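Interpain A (Prevotella intermedia, PDB 3BB7) probably cleaves peptide bonds as a secreted papain-like cysteine protease of the C10 family, captured here as its proform with the propeptide still attached. Local coordinates at residues Thr46-Pro49 against Ser50-Trp53; Leu112-Ala116 against Val117-Thr121; Val124-Tyr127 against Phe128-Pro131; Asp168-Ser171 against Gly172-Glu176. The protein carries 1 engineered substitution. All coordinates share one frame; numbering follows the deposited sequence. Where two conformers were deposited one is given.

Contact 1: Thr46-Pro49 against Ser50-Trp53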
ATOM      1  N   THR A  46     -11.446  11.563  -2.893  1.00 20.46           N
ATOM      2  CA  THR A  46     -11.102  10.312  -3.499  1.00 19.52           C
ATOM      3  C   THR A  46     -11.644   9.183  -2.659  1.00 19.65           C
ATOM      4  O   THR A  46     -11.765   9.322  -1.459  1.00 19.06           O
ATOM      5  CB  THR A  46      -9.549  10.193  -3.647  1.00 19.41           C
ATOM      6  OG1 THR A  46      -9.205   8.905  -4.159  1.00 18.73           O
ATOM      7  CG2 THR A  46      -8.810  10.440  -2.317  1.00 19.64           C
ATOM      8  N   ASP A  47     -11.984   8.071  -3.303  1.00 19.20           N
ATOM      9  CA  ASP A  47     -12.490   6.917  -2.584  1.00 19.84           C
ATOM     10  C   ASP A  47     -11.354   6.123  -1.968  1.00 18.93           C
ATOM     11  O   ASP A  47     -11.612   5.217  -1.201  1.00 20.63           O
ATOM     12  CB  ASP A  47     -13.279   5.991  -3.526  1.00 20.92           C
ATOM     13  CG  ASP A  47     -14.663   6.511  -3.854  1.00 24.56           C
ATOM     14  OD1 ASP A  47     -15.138   7.470  -3.213  1.00 26.37           O
ATOM     15  OD2 ASP A  47     -15.300   5.929  -4.755  1.00 28.23           O
ATOM     16  N   ASN A  48     -10.111   6.466  -2.314  1.00 17.65           N
ATOM     17  CA  ASN A  48      -8.882   5.783  -1.823  1.00 15.78           C
ATOM     18  C   ASN A  48      -9.070   5.142  -0.436  1.00 14.88           C
ATOM     19  O   ASN A  48      -8.976   5.811   0.573  1.00 14.35           O
ATOM     20  CB  ASN A  48      -7.736   6.819  -1.816  1.00 15.58           C
ATOM     21  CG  ASN A  48      -6.398   6.245  -1.437  1.00 12.86           C
ATOM     22  OD1 ASN A  48      -6.305   5.198  -0.812  1.00 13.93           O
ATOM     23  ND2 ASN A  48      -5.346   6.977  -1.768  1.00 12.86           N
ATOM     24  N   PRO A  49      -9.338   3.833  -0.381  1.00 15.13           N
ATOM     25  CA  PRO A  49      -9.633   3.204   0.912  1.00 15.03           C
ATOM     26  C   PRO A  49      -8.428   3.163   1.885  1.00 14.50           C
ATOM     27  O   PRO A  49      -8.621   3.194   3.120  1.00 14.75           O
ATOM     28  CB  PRO A  49     -10.065   1.777   0.515  1.00 15.58           C
ATOM     29  CG  PRO A  49     -10.544   1.967  -0.909  1.00 17.43           C
ATOM     30  CD  PRO A  49      -9.510   2.873  -1.488  1.00 16.28           C
ATOM     31  N   SER A  50      -7.207   3.086   1.365  1.00 13.62           N
ATOM     32  CA  SER A  50      -6.065   2.934   2.265  1.00 13.04           C
ATOM     33  C   SER A  50      -5.730   4.284   2.919  1.00 12.75           C
ATOM     34  O   SER A  50      -5.367   4.342   4.115  1.00 13.03           O
ATOM     35  CB  SER A  50      -4.900   2.309   1.515  1.00 13.56           C
ATOM     36  OG  SER A  50      -5.281   1.018   1.037  1.00 14.11           O
ATOM     37  N   PHE A  51      -5.902   5.379   2.168  1.00 12.20           N
ATOM     38  CA  PHE A  51      -5.770   6.716   2.745  1.00 11.97           C
ATOM     39  C   PHE A  51      -6.858   6.949   3.795  1.00 12.59           C
ATOM     40  O   PHE A  51      -6.594   7.517   4.877  1.00 11.49           O
ATOM     41  CB  PHE A  51      -5.836   7.757   1.618  1.00 11.82           C
ATOM     42  CG  PHE A  51      -5.807   9.193   2.080  1.00 10.95           C
ATOM     43  CD1 PHE A  51      -6.908  10.041   1.875  1.00 13.19           C
ATOM     44  CD2 PHE A  51      -4.646   9.713   2.634  1.00 12.46           C
ATOM     45  CE1 PHE A  51      -6.856  11.396   2.276  1.00 13.56           C
ATOM     46  CE2 PHE A  51      -4.567  11.051   3.015  1.00 14.15           C
ATOM     47  CZ  PHE A  51      -5.683  11.894   2.846  1.00 13.20           C
ATOM     48  N   LYS A  52      -8.060   6.452   3.515  1.00 12.85           N
ATOM     49  CA  LYS A  52      -9.140   6.537   4.501  1.00 14.55           C
ATOM     50  C   LYS A  52      -8.767   5.836   5.810  1.00 12.89           C
ATOM     51  O   LYS A  52      -9.027   6.381   6.900  1.00 13.69           O
ATOM     52  CB  LYS A  52     -10.433   5.965   3.914  1.00 15.18           C
ATOM     53  CG  LYS A  52     -11.088   6.930   2.966  1.00 20.26           C
ATOM     54  CD  LYS A  52     -12.432   6.385   2.455  1.00 26.51           C
ATOM     55  CE  LYS A  52     -13.317   7.507   1.922  1.00 31.22           C
ATOM     56  NZ  LYS A  52     -12.523   8.489   1.116  1.00 34.18           N
ATOM     57  N   TRP A  53      -8.137   4.658   5.710  1.00 12.17           N
ATOM     58  CA  TRP A  53      -7.652   3.950   6.897  1.00 12.41           C
ATOM     59  C   TRP A  53      -6.664   4.827   7.669  1.00 12.75           C
ATOM     60  O   TRP A  53      -6.783   4.986   8.897  1.00 12.05           O
ATOM     61  CB  TRP A  53      -6.985   2.608   6.545  1.00 12.97           C
ATOM     62  CG  TRP A  53      -6.235   2.081   7.720  1.00 12.97           C
ATOM     63  CD1 TRP A  53      -6.756   1.420   8.823  1.00 14.04           C
ATOM     64  CD2 TRP A  53      -4.839   2.246   7.982  1.00 13.44           C
ATOM     65  NE1 TRP A  53      -5.744   1.115   9.709  1.00 15.06           N
ATOM     66  CE2 TRP A  53      -4.565   1.636   9.235  1.00 13.13           C
ATOM     67  CE3 TRP A  53      -3.790   2.834   7.267  1.00 12.27           C
ATOM     68  CZ2 TRP A  53      -3.283   1.646   9.812  1.00 13.35           C
ATOM     69  CZ3 TRP A  53      -2.502   2.835   7.825  1.00 13.49           C
ATOM     70  CH2 TRP A  53      -2.262   2.237   9.091  1.00 13.97           C
TER
HETATM   71  O   HOH W   1      -5.693   2.018  -1.765  1.00 22.91           O
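An N-cap opens helix 49-68 of the prosegment, where Asn48 offers its side-chain carbonyl to the first turn and Lys52 folds back over the incoming loop. The bond from Phe51 N to Asn48 OD1 measures 3.0 Å and is nearly straight at the hydrogen (172°), although the donor stands well above the plane of the amide and misses the lone pairs. Ser50 N reaches the same Asn48 OD1 weakly, at 3.2 Å. With its CG anti to the backbone N (chi1 -176°), Asn48 carries its amide across to the side of Phe51 N and CB, and the two side chains cross at about a right angle. Asn48 CG rests 3.5 Å from Phe51 CB. The amide plane is inclined by 47° to the phenyl ring. This is an Asn N-cap, in which one carbonyl serves amides that have no helical acceptor before them, and an ST turn precedes it: Asn48 N donates to Thr46 OG1 at 3.2 Å. Asp289 holds that hydroxyl from outside. The Lys52 chain passes over Asn48 O, with CG 3.4 Å away, and bends at its last torsion to bring NZ within 2.8 Å of Thr46 O, a weak bond. Ser50 and Trp53 reach the predicted catalytic residues: Ser50 OG, bonded to Ala268 N, lies close to Ala116, and the indole of Trp53 stacks on His267, the predicted proton acceptor, while its NE1 donates to Phe307 O.

Contact 2: Leu112-Ala116 against Val117-Thr121. Engineered in segment 112-116: Ala116 (natural residue Cys).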
ATOM      1  N   LEU A 112     -15.073  -7.318 -11.049  1.00 10.99           N
ATOM      2  CA  LEU A 112     -14.331  -7.500  -9.815  1.00 10.84           C
ATOM      3  C   LEU A 112     -13.067  -6.624  -9.850  1.00 10.62           C
ATOM      4  O   LEU A 112     -12.457  -6.437 -10.924  1.00 11.06           O
ATOM      5  CB  LEU A 112     -13.943  -8.965  -9.663  1.00 10.75           C
ATOM      6  CG  LEU A 112     -15.112  -9.976  -9.603  1.00 11.03           C
ATOM      7  CD1 LEU A 112     -14.581 -11.428  -9.506  1.00 14.43           C
ATOM      8  CD2 LEU A 112     -16.141  -9.680  -8.473  1.00 15.53           C
ATOM      9  N   ILE A 113     -12.660  -6.110  -8.687  1.00  9.16           N
ATOM     10  CA  ILE A 113     -11.474  -5.251  -8.622  1.00 10.13           C
ATOM     11  C   ILE A 113     -10.269  -5.967  -8.060  1.00  9.47           C
ATOM     12  O   ILE A 113     -10.392  -7.057  -7.495  1.00  9.41           O
ATOM     13  CB  ILE A 113     -11.813  -3.900  -7.905  1.00  9.36           C
ATOM     14  CG1 ILE A 113     -12.019  -4.063  -6.378  1.00 10.94           C
ATOM     15  CG2 ILE A 113     -13.037  -3.255  -8.580  1.00 12.02           C
ATOM     16  CD1 ILE A 113     -12.248  -2.752  -5.605  1.00 11.62           C
ATOM     17  N   THR A 114      -9.067  -5.417  -8.280  1.00  8.45           N
ATOM     18  CA  THR A 114      -7.906  -6.266  -8.053  1.00  9.60           C
ATOM     19  C   THR A 114      -7.603  -6.579  -6.588  1.00  9.45           C
ATOM     20  O   THR A 114      -6.970  -7.613  -6.282  1.00  9.95           O
ATOM     21  CB  THR A 114      -6.633  -5.637  -8.635  1.00  9.47           C
ATOM     22  OG1 THR A 114      -6.444  -4.361  -8.012  1.00 10.14           O
ATOM     23  CG2 THR A 114      -6.740  -5.523 -10.143  1.00 10.17           C
ATOM     24  N   GLY A 115      -7.985  -5.674  -5.705  1.00  9.88           N
ATOM     25  CA  GLY A 115      -7.640  -5.783  -4.263  1.00 10.31           C
ATOM     26  C   GLY A 115      -6.386  -4.963  -3.973  1.00  9.11           C
ATOM     27  O   GLY A 115      -5.412  -4.984  -4.746  1.00 10.19           O
ATOM     28  N   ALA A 116      -6.384  -4.248  -2.854  1.00  9.62           N
ATOM     29  CA  ALA A 116      -5.245  -3.389  -2.505  1.00  9.88           C
ATOM     30  C   ALA A 116      -3.970  -4.177  -2.341  1.00  9.84           C
ATOM     31  O   ALA A 116      -2.876  -3.691  -2.665  1.00  9.80           O
ATOM     32  CB  ALA A 116      -5.533  -2.630  -1.218  1.00 10.78           C
ATOM     33  N   VAL A 117      -4.079  -5.404  -1.825  1.00  9.69           N
ATOM     34  CA  VAL A 117      -2.870  -6.232  -1.640  1.00 10.35           C
ATOM     35  C   VAL A 117      -2.269  -6.575  -2.989  1.00  9.30           C
ATOM     36  O   VAL A 117      -1.049  -6.534  -3.155  1.00 10.50           O
ATOM     37  CB  VAL A 117      -3.185  -7.521  -0.812  1.00  9.97           C
ATOM     38  CG1 VAL A 117      -2.024  -8.495  -0.819  1.00 12.29           C
ATOM     39  CG2 VAL A 117      -3.534  -7.104   0.626  1.00 11.45           C
ATOM     40  N   ALA A 118      -3.120  -6.898  -3.968  1.00 10.08           N
ATOM     41  CA  ALA A 118      -2.596  -7.216  -5.300  1.00  9.29           C
ATOM     42  C   ALA A 118      -1.965  -5.999  -5.948  1.00  9.55           C
ATOM     43  O   ALA A 118      -0.895  -6.104  -6.543  1.00 10.25           O
ATOM     44  CB  ALA A 118      -3.670  -7.788  -6.171  1.00  8.85           C
ATOM     45  N   THR A 119      -2.581  -4.823  -5.815  1.00  9.15           N
ATOM     46  CA  THR A 119      -2.039  -3.620  -6.435  1.00 10.22           C
ATOM     47  C   THR A 119      -0.682  -3.239  -5.802  1.00  9.97           C
ATOM     48  O   THR A 119       0.280  -2.864  -6.524  1.00  9.93           O
ATOM     49  CB  THR A 119      -3.071  -2.499  -6.336  1.00 10.18           C
ATOM     50  OG1 THR A 119      -4.199  -2.860  -7.145  1.00 10.90           O
ATOM     51  CG2 THR A 119      -2.511  -1.165  -6.793  1.00 10.82           C
ATOM     52  N   ALA A 120      -0.595  -3.324  -4.472  1.00  9.71           N
ATOM     53  CA  ALA A 120       0.672  -3.022  -3.806  1.00  9.63           C
ATOM     54  C   ALA A 120       1.754  -4.042  -4.220  1.00 10.43           C
ATOM     55  O   ALA A 120       2.856  -3.655  -4.600  1.00 10.65           O
ATOM     56  CB  ALA A 120       0.475  -3.037  -2.286  1.00  9.91           C
ATOM     57  N   THR A 121       1.429  -5.340  -4.198  1.00  9.77           N
ATOM     58  CA  THR A 121       2.395  -6.370  -4.581  1.00 10.88           C
ATOM     59  C   THR A 121       2.833  -6.194  -6.033  1.00 10.03           C
ATOM     60  O   THR A 121       4.025  -6.254  -6.337  1.00  9.95           O
ATOM     61  CB  THR A 121       1.762  -7.754  -4.356  1.00 10.45           C
ATOM     62  OG1 THR A 121       1.406  -7.881  -2.970  1.00 10.36           O
ATOM     63  CG2 THR A 121       2.741  -8.856  -4.704  1.00 10.42           C
TER
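Gly115, at phi/psi of 96°/138°, leads the chain from the extended residues 112-113, by way of Thr114, into helix 116-128, and the first helical bonds follow at once, from Thr119 N to Gly115 O (3.0 Å) and from Ala120 N to Ala116 O (2.9 Å). Gly115 is the N-cap residue, and its positive phi is a conformation that glycine adopts readily. The side chains of Thr114 and Thr119 cross at about a right angle and touch OG1 to OG1 at 2.8 Å. The Thr114 hydroxyl sits between its own N and carbonyl carbon (chi1 59°), which points it forward to the Thr119 hydroxyl, whereas that of Thr119 lies beside its own N, facing down toward the N-terminus. The methyl CB of Ala118 lies 3.3 Å from Thr114 O and also packs on Cys189 of helix 176-192. Within the helix, Val117 O is gripped from opposite faces of its plane by Thr121 N and by Thr121 OG1, the latter at 2.8 Å. Ala116, engineered from cysteine, occupies the predicted nucleophile position in the first turn; its CB points away from 117-121 overall and packs on Ala268. Placing the nucleophile at the N-terminus of the long central helix is the papain-like arrangement. The paired hydroxyls, together with the bond between Thr119 OG1 and Gly95 O, tie the start of the helix to the preceding loop, so that the predicted nucleophile position lies in a firmly held first turn.

Contact 3: Val124-Tyr127 against Phe128-Pro131. Unlike the reference sequence in segment 124-127: Val124 (reference Ala).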
ATOM      1  N   VAL A 124       5.393  -3.399  -6.324  1.00  8.85           N
ATOM      2  CA  VAL A 124       6.715  -3.799  -5.855  1.00  9.54           C
ATOM      3  C   VAL A 124       7.398  -4.768  -6.829  1.00  9.79           C
ATOM      4  O   VAL A 124       8.572  -4.590  -7.132  1.00 10.76           O
ATOM      5  CB  VAL A 124       6.626  -4.380  -4.427  1.00  9.10           C
ATOM      6  CG1 VAL A 124       8.025  -4.934  -3.965  1.00  9.46           C
ATOM      7  CG2 VAL A 124       6.171  -3.281  -3.473  1.00  9.51           C
ATOM      8  N   LEU A 125       6.691  -5.776  -7.337  1.00  9.38           N
ATOM      9  CA  LEU A 125       7.315  -6.696  -8.317  1.00 10.44           C
ATOM     10  C   LEU A 125       7.767  -5.957  -9.569  1.00  9.46           C
ATOM     11  O   LEU A 125       8.868  -6.201 -10.095  1.00 10.39           O
ATOM     12  CB  LEU A 125       6.335  -7.803  -8.702  1.00 10.20           C
ATOM     13  CG  LEU A 125       6.413  -9.053  -7.791  1.00 11.56           C
ATOM     14  CD1 LEU A 125       6.468  -8.729  -6.281  1.00 11.66           C
ATOM     15  CD2 LEU A 125       5.343 -10.087  -8.116  1.00 11.45           C
ATOM     16  N   ASN A 126       6.971  -4.996 -10.020  1.00  9.72           N
ATOM     17  CA  ASN A 126       7.338  -4.242 -11.199  1.00 10.63           C
ATOM     18  C   ASN A 126       8.591  -3.388 -10.952  1.00 10.29           C
ATOM     19  O   ASN A 126       9.399  -3.165 -11.847  1.00 11.12           O
ATOM     20  CB  ASN A 126       6.194  -3.324 -11.649  1.00 10.99           C
ATOM     21  CG  ASN A 126       6.573  -2.535 -12.894  1.00  9.29           C
ATOM     22  OD1 ASN A 126       6.796  -3.111 -13.978  1.00 11.91           O
ATOM     23  ND2 ASN A 126       6.647  -1.213 -12.748  1.00 10.03           N
ATOM     24  N   TYR A 127       8.728  -2.858  -9.739  1.00 10.16           N
ATOM     25  CA  TYR A 127       9.941  -2.100  -9.393  1.00 10.82           C
ATOM     26  C   TYR A 127      11.193  -2.962  -9.624  1.00  9.81           C
ATOM     27  O   TYR A 127      12.215  -2.493 -10.182  1.00 11.85           O
ATOM     28  CB  TYR A 127       9.849  -1.604  -7.946  1.00 11.49           C
ATOM     29  CG  TYR A 127      11.147  -0.974  -7.505  1.00 11.26           C
ATOM     30  CD1 TYR A 127      11.496   0.319  -7.927  1.00 11.93           C
ATOM     31  CD2 TYR A 127      12.049  -1.690  -6.733  1.00 11.87           C
ATOM     32  CE1 TYR A 127      12.708   0.894  -7.544  1.00 14.27           C
ATOM     33  CE2 TYR A 127      13.304  -1.114  -6.337  1.00 12.67           C
ATOM     34  CZ  TYR A 127      13.602   0.175  -6.748  1.00 14.87           C
ATOM     35  OH  TYR A 127      14.811   0.760  -6.426  1.00 18.05           O
ATOM     36  N   PHE A 128      11.124  -4.233  -9.214  1.00 10.45           N
ATOM     37  CA  PHE A 128      12.260  -5.155  -9.391  1.00 10.92           C
ATOM     38  C   PHE A 128      12.358  -5.818 -10.745  1.00 11.20           C
ATOM     39  O   PHE A 128      13.417  -6.364 -11.081  1.00 12.23           O
ATOM     40  CB  PHE A 128      12.187  -6.245  -8.320  1.00 10.85           C
ATOM     41  CG  PHE A 128      12.473  -5.723  -6.930  1.00 11.03           C
ATOM     42  CD1 PHE A 128      13.759  -5.267  -6.607  1.00 11.28           C
ATOM     43  CD2 PHE A 128      11.464  -5.643  -5.987  1.00 10.69           C
ATOM     44  CE1 PHE A 128      14.053  -4.772  -5.338  1.00 11.73           C
ATOM     45  CE2 PHE A 128      11.727  -5.116  -4.704  1.00 11.55           C
ATOM     46  CZ  PHE A 128      13.017  -4.697  -4.390  1.00 11.66           C
ATOM     47  N   LYS A 129      11.268  -5.784 -11.517  1.00 11.10           N
ATOM     48  CA  LYS A 129      11.182  -6.482 -12.803  1.00 11.21           C
ATOM     49  C   LYS A 129      11.562  -7.957 -12.628  1.00 11.22           C
ATOM     50  O   LYS A 129      12.388  -8.517 -13.367  1.00 11.45           O
ATOM     51  CB  LYS A 129      12.009  -5.793 -13.889  0.50 11.58           C
ATOM     52  CG  LYS A 129      11.397  -4.464 -14.272  0.50 13.74           C
ATOM     53  CD  LYS A 129      12.381  -3.582 -15.000  0.50 17.06           C
ATOM     54  CE  LYS A 129      11.843  -2.151 -15.007  0.50 19.49           C
ATOM     55  NZ  LYS A 129      10.834  -1.891 -13.908  0.50 20.98           N
ATOM     56  N   TYR A 130      10.941  -8.572 -11.623  1.00 10.81           N
ATOM     57  CA  TYR A 130      11.320  -9.923 -11.198  1.00 12.88           C
ATOM     58  C   TYR A 130      10.103 -10.541 -10.547  1.00 12.63           C
ATOM     59  O   TYR A 130       9.372  -9.831  -9.880  1.00 13.25           O
ATOM     60  CB  TYR A 130      12.488  -9.819 -10.201  1.00 13.87           C
ATOM     61  CG  TYR A 130      13.040 -11.130  -9.684  1.00 15.49           C
ATOM     62  CD1 TYR A 130      14.110 -11.755 -10.311  1.00 17.11           C
ATOM     63  CD2 TYR A 130      12.511 -11.720  -8.526  1.00 18.92           C
ATOM     64  CE1 TYR A 130      14.609 -12.956  -9.814  1.00 16.93           C
ATOM     65  CE2 TYR A 130      13.000 -12.906  -8.032  1.00 19.75           C
ATOM     66  CZ  TYR A 130      14.059 -13.510  -8.673  1.00 18.67           C
ATOM     67  OH  TYR A 130      14.526 -14.703  -8.156  1.00 21.72           O
ATOM     68  N   PRO A 131       9.869 -11.842 -10.761  1.00 11.96           N
ATOM     69  CA  PRO A 131      10.663 -12.812 -11.501  1.00 11.79           C
ATOM     70  C   PRO A 131      10.432 -12.735 -13.006  1.00 11.16           C
ATOM     71  O   PRO A 131       9.500 -12.030 -13.480  1.00 10.79           O
ATOM     72  CB  PRO A 131      10.155 -14.146 -10.950  1.00 11.82           C
ATOM     73  CG  PRO A 131       8.697 -13.873 -10.721  1.00 12.00           C
ATOM     74  CD  PRO A 131       8.648 -12.456 -10.192  1.00 11.92           C
TER
HETATM   75  O   HOH W   2      12.622  -0.327 -11.601  1.00 27.85           O
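Phe128, the last residue of helix 116-128, lays its ring against the final turn, flanked by Val124 and Tyr127. Its CB lies 3.8 Å from Leu125 O. With CG anti to the carbonyl carbon (chi1 -69°), the ring swings back along the helix, where CD2 comes to 3.3 Å from Val124 O and CE2 packs on Val124 CG1 at 3.8 Å, the two side chains pointing the same way. Over one face of the ring stands Tyr127 CD2, 3.7 Å above its centre. The pair is T-shaped, the tyrosine edge directed at the phenylalanine face with planes at 80°. Lys129 then leaves the helix with positive phi; in the conformer described, one of two, its NZ turns back to donate to Asn126 O at 2.8 Å, almost head-on to the carbonyl. The side chain of Asn126 packs on Trp94 and Trp163 in neighbouring loops. Tyr130 meets Phe221, and its hydroxyl bonds to Lys320 near the end of this construct. Beyond the end of helix 116-128 the chain runs on through a cis peptide before Pro131 toward strand 138-142.

Contact 4: Asp168-Ser171 against Gly172-Glu176. Unlike the reference sequence in segment 168-171: Asn169 (reference Asp).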
ATOM      1  N   ASP A 168       3.901   3.216 -16.518  1.00 12.30           N
ATOM      2  CA  ASP A 168       3.850   3.847 -15.202  1.00 12.92           C
ATOM      3  C   ASP A 168       2.412   4.259 -14.873  1.00 13.45           C
ATOM      4  O   ASP A 168       1.970   4.081 -13.755  1.00 12.79           O
ATOM      5  CB  ASP A 168       4.755   5.071 -15.144  1.00 13.60           C
ATOM      6  CG  ASP A 168       6.197   4.711 -14.934  1.00 15.72           C
ATOM      7  OD1 ASP A 168       6.497   3.551 -14.526  1.00 17.37           O
ATOM      8  OD2 ASP A 168       7.034   5.616 -15.170  1.00 18.82           O
ATOM      9  N   ASN A 169       1.695   4.794 -15.864  1.00 13.67           N
ATOM     10  CA  ASN A 169       0.419   5.493 -15.652  1.00 15.73           C
ATOM     11  C   ASN A 169      -0.573   4.933 -16.682  1.00 14.72           C
ATOM     12  O   ASN A 169      -0.297   4.969 -17.863  1.00 15.44           O
ATOM     13  CB  ASN A 169       0.684   6.994 -15.925  1.00 16.61           C
ATOM     14  CG  ASN A 169      -0.515   7.894 -15.659  1.00 19.82           C
ATOM     15  OD1 ASN A 169      -1.640   7.438 -15.378  1.00 21.48           O
ATOM     16  ND2 ASN A 169      -0.274   9.215 -15.752  1.00 22.73           N
ATOM     17  N   TYR A 170      -1.719   4.444 -16.235  1.00 13.83           N
ATOM     18  CA  TYR A 170      -2.755   3.945 -17.126  1.00 13.84           C
ATOM     19  C   TYR A 170      -4.019   4.816 -17.062  1.00 15.09           C
ATOM     20  O   TYR A 170      -5.077   4.379 -17.488  1.00 15.30           O
ATOM     21  CB  TYR A 170      -3.142   2.504 -16.766  1.00 12.72           C
ATOM     22  CG  TYR A 170      -2.109   1.460 -17.162  1.00 10.32           C
ATOM     23  CD1 TYR A 170      -1.084   1.089 -16.267  1.00  9.93           C
ATOM     24  CD2 TYR A 170      -2.165   0.834 -18.407  1.00 10.33           C
ATOM     25  CE1 TYR A 170      -0.133   0.126 -16.605  1.00  9.54           C
ATOM     26  CE2 TYR A 170      -1.206  -0.144 -18.768  1.00 11.19           C
ATOM     27  CZ  TYR A 170      -0.195  -0.495 -17.853  1.00  9.91           C
ATOM     28  OH  TYR A 170       0.751  -1.434 -18.198  1.00 10.98           O
ATOM     29  N   SER A 171      -3.904   6.040 -16.546  1.00 15.63           N
ATOM     30  CA  SER A 171      -5.079   6.912 -16.426  1.00 16.80           C
ATOM     31  C   SER A 171      -5.412   7.655 -17.701  1.00 17.06           C
ATOM     32  O   SER A 171      -6.432   8.378 -17.751  1.00 18.49           O
ATOM     33  CB  SER A 171      -4.876   7.927 -15.302  1.00 17.17           C
ATOM     34  OG  SER A 171      -3.821   8.809 -15.632  1.00 18.98           O
ATOM     35  N   GLY A 172      -4.562   7.551 -18.715  1.00 16.54           N
ATOM     36  CA  GLY A 172      -4.882   8.146 -20.000  1.00 16.96           C
ATOM     37  C   GLY A 172      -4.753   7.080 -21.056  1.00 16.28           C
ATOM     38  O   GLY A 172      -5.490   6.071 -21.046  1.00 18.37           O
ATOM     39  N   ASN A 173      -3.781   7.265 -21.934  1.00 16.07           N
ATOM     40  CA  ASN A 173      -3.631   6.410 -23.095  1.00 15.27           C
ATOM     41  C   ASN A 173      -2.786   5.184 -22.781  1.00 15.40           C
ATOM     42  O   ASN A 173      -1.872   5.255 -21.949  1.00 16.18           O
ATOM     43  CB  ASN A 173      -3.037   7.207 -24.255  1.00 16.29           C
ATOM     44  CG  ASN A 173      -3.986   8.296 -24.740  1.00 18.18           C
ATOM     45  OD1 ASN A 173      -5.169   8.331 -24.352  1.00 18.94           O
ATOM     46  ND2 ASN A 173      -3.476   9.205 -25.561  1.00 20.15           N
ATOM     47  N   TYR A 174      -3.123   4.064 -23.421  1.00 12.79           N
ATOM     48  CA  TYR A 174      -2.315   2.833 -23.332  1.00 12.72           C
ATOM     49  C   TYR A 174      -2.763   1.850 -24.415  1.00 12.10           C
ATOM     50  O   TYR A 174      -3.884   1.965 -24.921  1.00 11.86           O
ATOM     51  CB  TYR A 174      -2.466   2.185 -21.954  1.00 12.89           C
ATOM     52  CG  TYR A 174      -3.890   1.878 -21.508  1.00 12.18           C
ATOM     53  CD1 TYR A 174      -4.519   0.703 -21.898  1.00 12.50           C
ATOM     54  CD2 TYR A 174      -4.592   2.760 -20.656  1.00 11.92           C
ATOM     55  CE1 TYR A 174      -5.829   0.417 -21.468  1.00 13.60           C
ATOM     56  CE2 TYR A 174      -5.888   2.485 -20.227  1.00 12.64           C
ATOM     57  CZ  TYR A 174      -6.491   1.320 -20.634  1.00 13.36           C
ATOM     58  OH  TYR A 174      -7.770   1.009 -20.211  1.00 16.53           O
ATOM     59  N   THR A 175      -1.894   0.895 -24.747  1.00 12.34           N
ATOM     60  CA  THR A 175      -2.157  -0.115 -25.756  1.00 11.89           C
ATOM     61  C   THR A 175      -2.744  -1.361 -25.106  1.00 11.84           C
ATOM     62  O   THR A 175      -2.616  -1.560 -23.894  1.00 11.05           O
ATOM     63  CB  THR A 175      -0.884  -0.574 -26.484  1.00 12.08           C
ATOM     64  OG1 THR A 175      -0.053  -1.303 -25.560  1.00 11.79           O
ATOM     65  CG2 THR A 175      -0.096   0.604 -27.095  1.00 12.95           C
ATOM     66  N   GLU A 176      -3.323  -2.233 -25.917  1.00 11.45           N
ATOM     67  CA  GLU A 176      -3.850  -3.481 -25.370  1.00 12.86           C
ATOM     68  C   GLU A 176      -2.746  -4.327 -24.760  1.00 11.62           C
ATOM     69  O   GLU A 176      -2.968  -4.942 -23.721  1.00 11.19           O
ATOM     70  CB  GLU A 176      -4.581  -4.295 -26.427  1.00 13.05           C
ATOM     71  CG  GLU A 176      -5.305  -5.495 -25.827  1.00 16.46           C
ATOM     72  CD  GLU A 176      -6.223  -6.182 -26.787  1.00 21.32           C
ATOM     73  OE1 GLU A 176      -7.455  -5.980 -26.657  1.00 25.50           O
ATOM     74  OE2 GLU A 176      -5.720  -6.892 -27.676  1.00 22.14           O
TER
HETATM   75  O   HOH W   3      -1.994   6.393 -19.408  1.00 15.31           O
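Tyr170 and Tyr174 form the aromatic part of the contact: the edge of the Tyr170 ring points at the face of Tyr174, with centroids 5.5 Å apart and planes at 65°. Tyr170 CD2 does the touching, 3.7 Å from Tyr174 CG, and Tyr174 CE2 also lies 3.4 Å from Tyr170 O. A chi1 of 55° folds the Tyr174 ring over its own backbone and against Tyr170. The hydroxyl of Tyr170 lies elsewhere, bonded to Glu178 O and Lys167 N, while its ring also meets Trp94 and Tyr100. Among the polar interactions, Asn169 OD1 accepts twice from Ser171: from N at 2.9 Å, with the donor above the amide plane, and from OG at 2.6 Å, closer to that plane. Water closes the loop where no direct hydrogen bond joins the two halves. A single molecule donates to Asn169 O at 2.7 Å and to Asn173 O, and accepts from Gly172 N at 2.9 Å. Asn169 and Ser171 thus make an Asx turn, set in a solvent-facing loop that leads to the Thr175 N-cap of helix 176-192.

How the contacts relate
The four contacts follow one another along the chain, contact 1 in the prosegment and the other three in the C10 protease part. Contacts 1 and 2 meet at the catalytic centre: their centres are 14 Å apart, yet Ser50 OG lies 4.3 Å from Ala116 CB, and the side chain of Ala116 is about 6 Å from that of His267. A propeptide lying against both predicted catalytic positions is consistent with a latent zymogen. Contacts 2 and 3 mark the two ends of helix 116-128, with centres 15 Å apart. Contact 4 lies nearer the surface, its nearest atoms about 5 Å from contact 3 and about 10 Å from contact 2, without touching either.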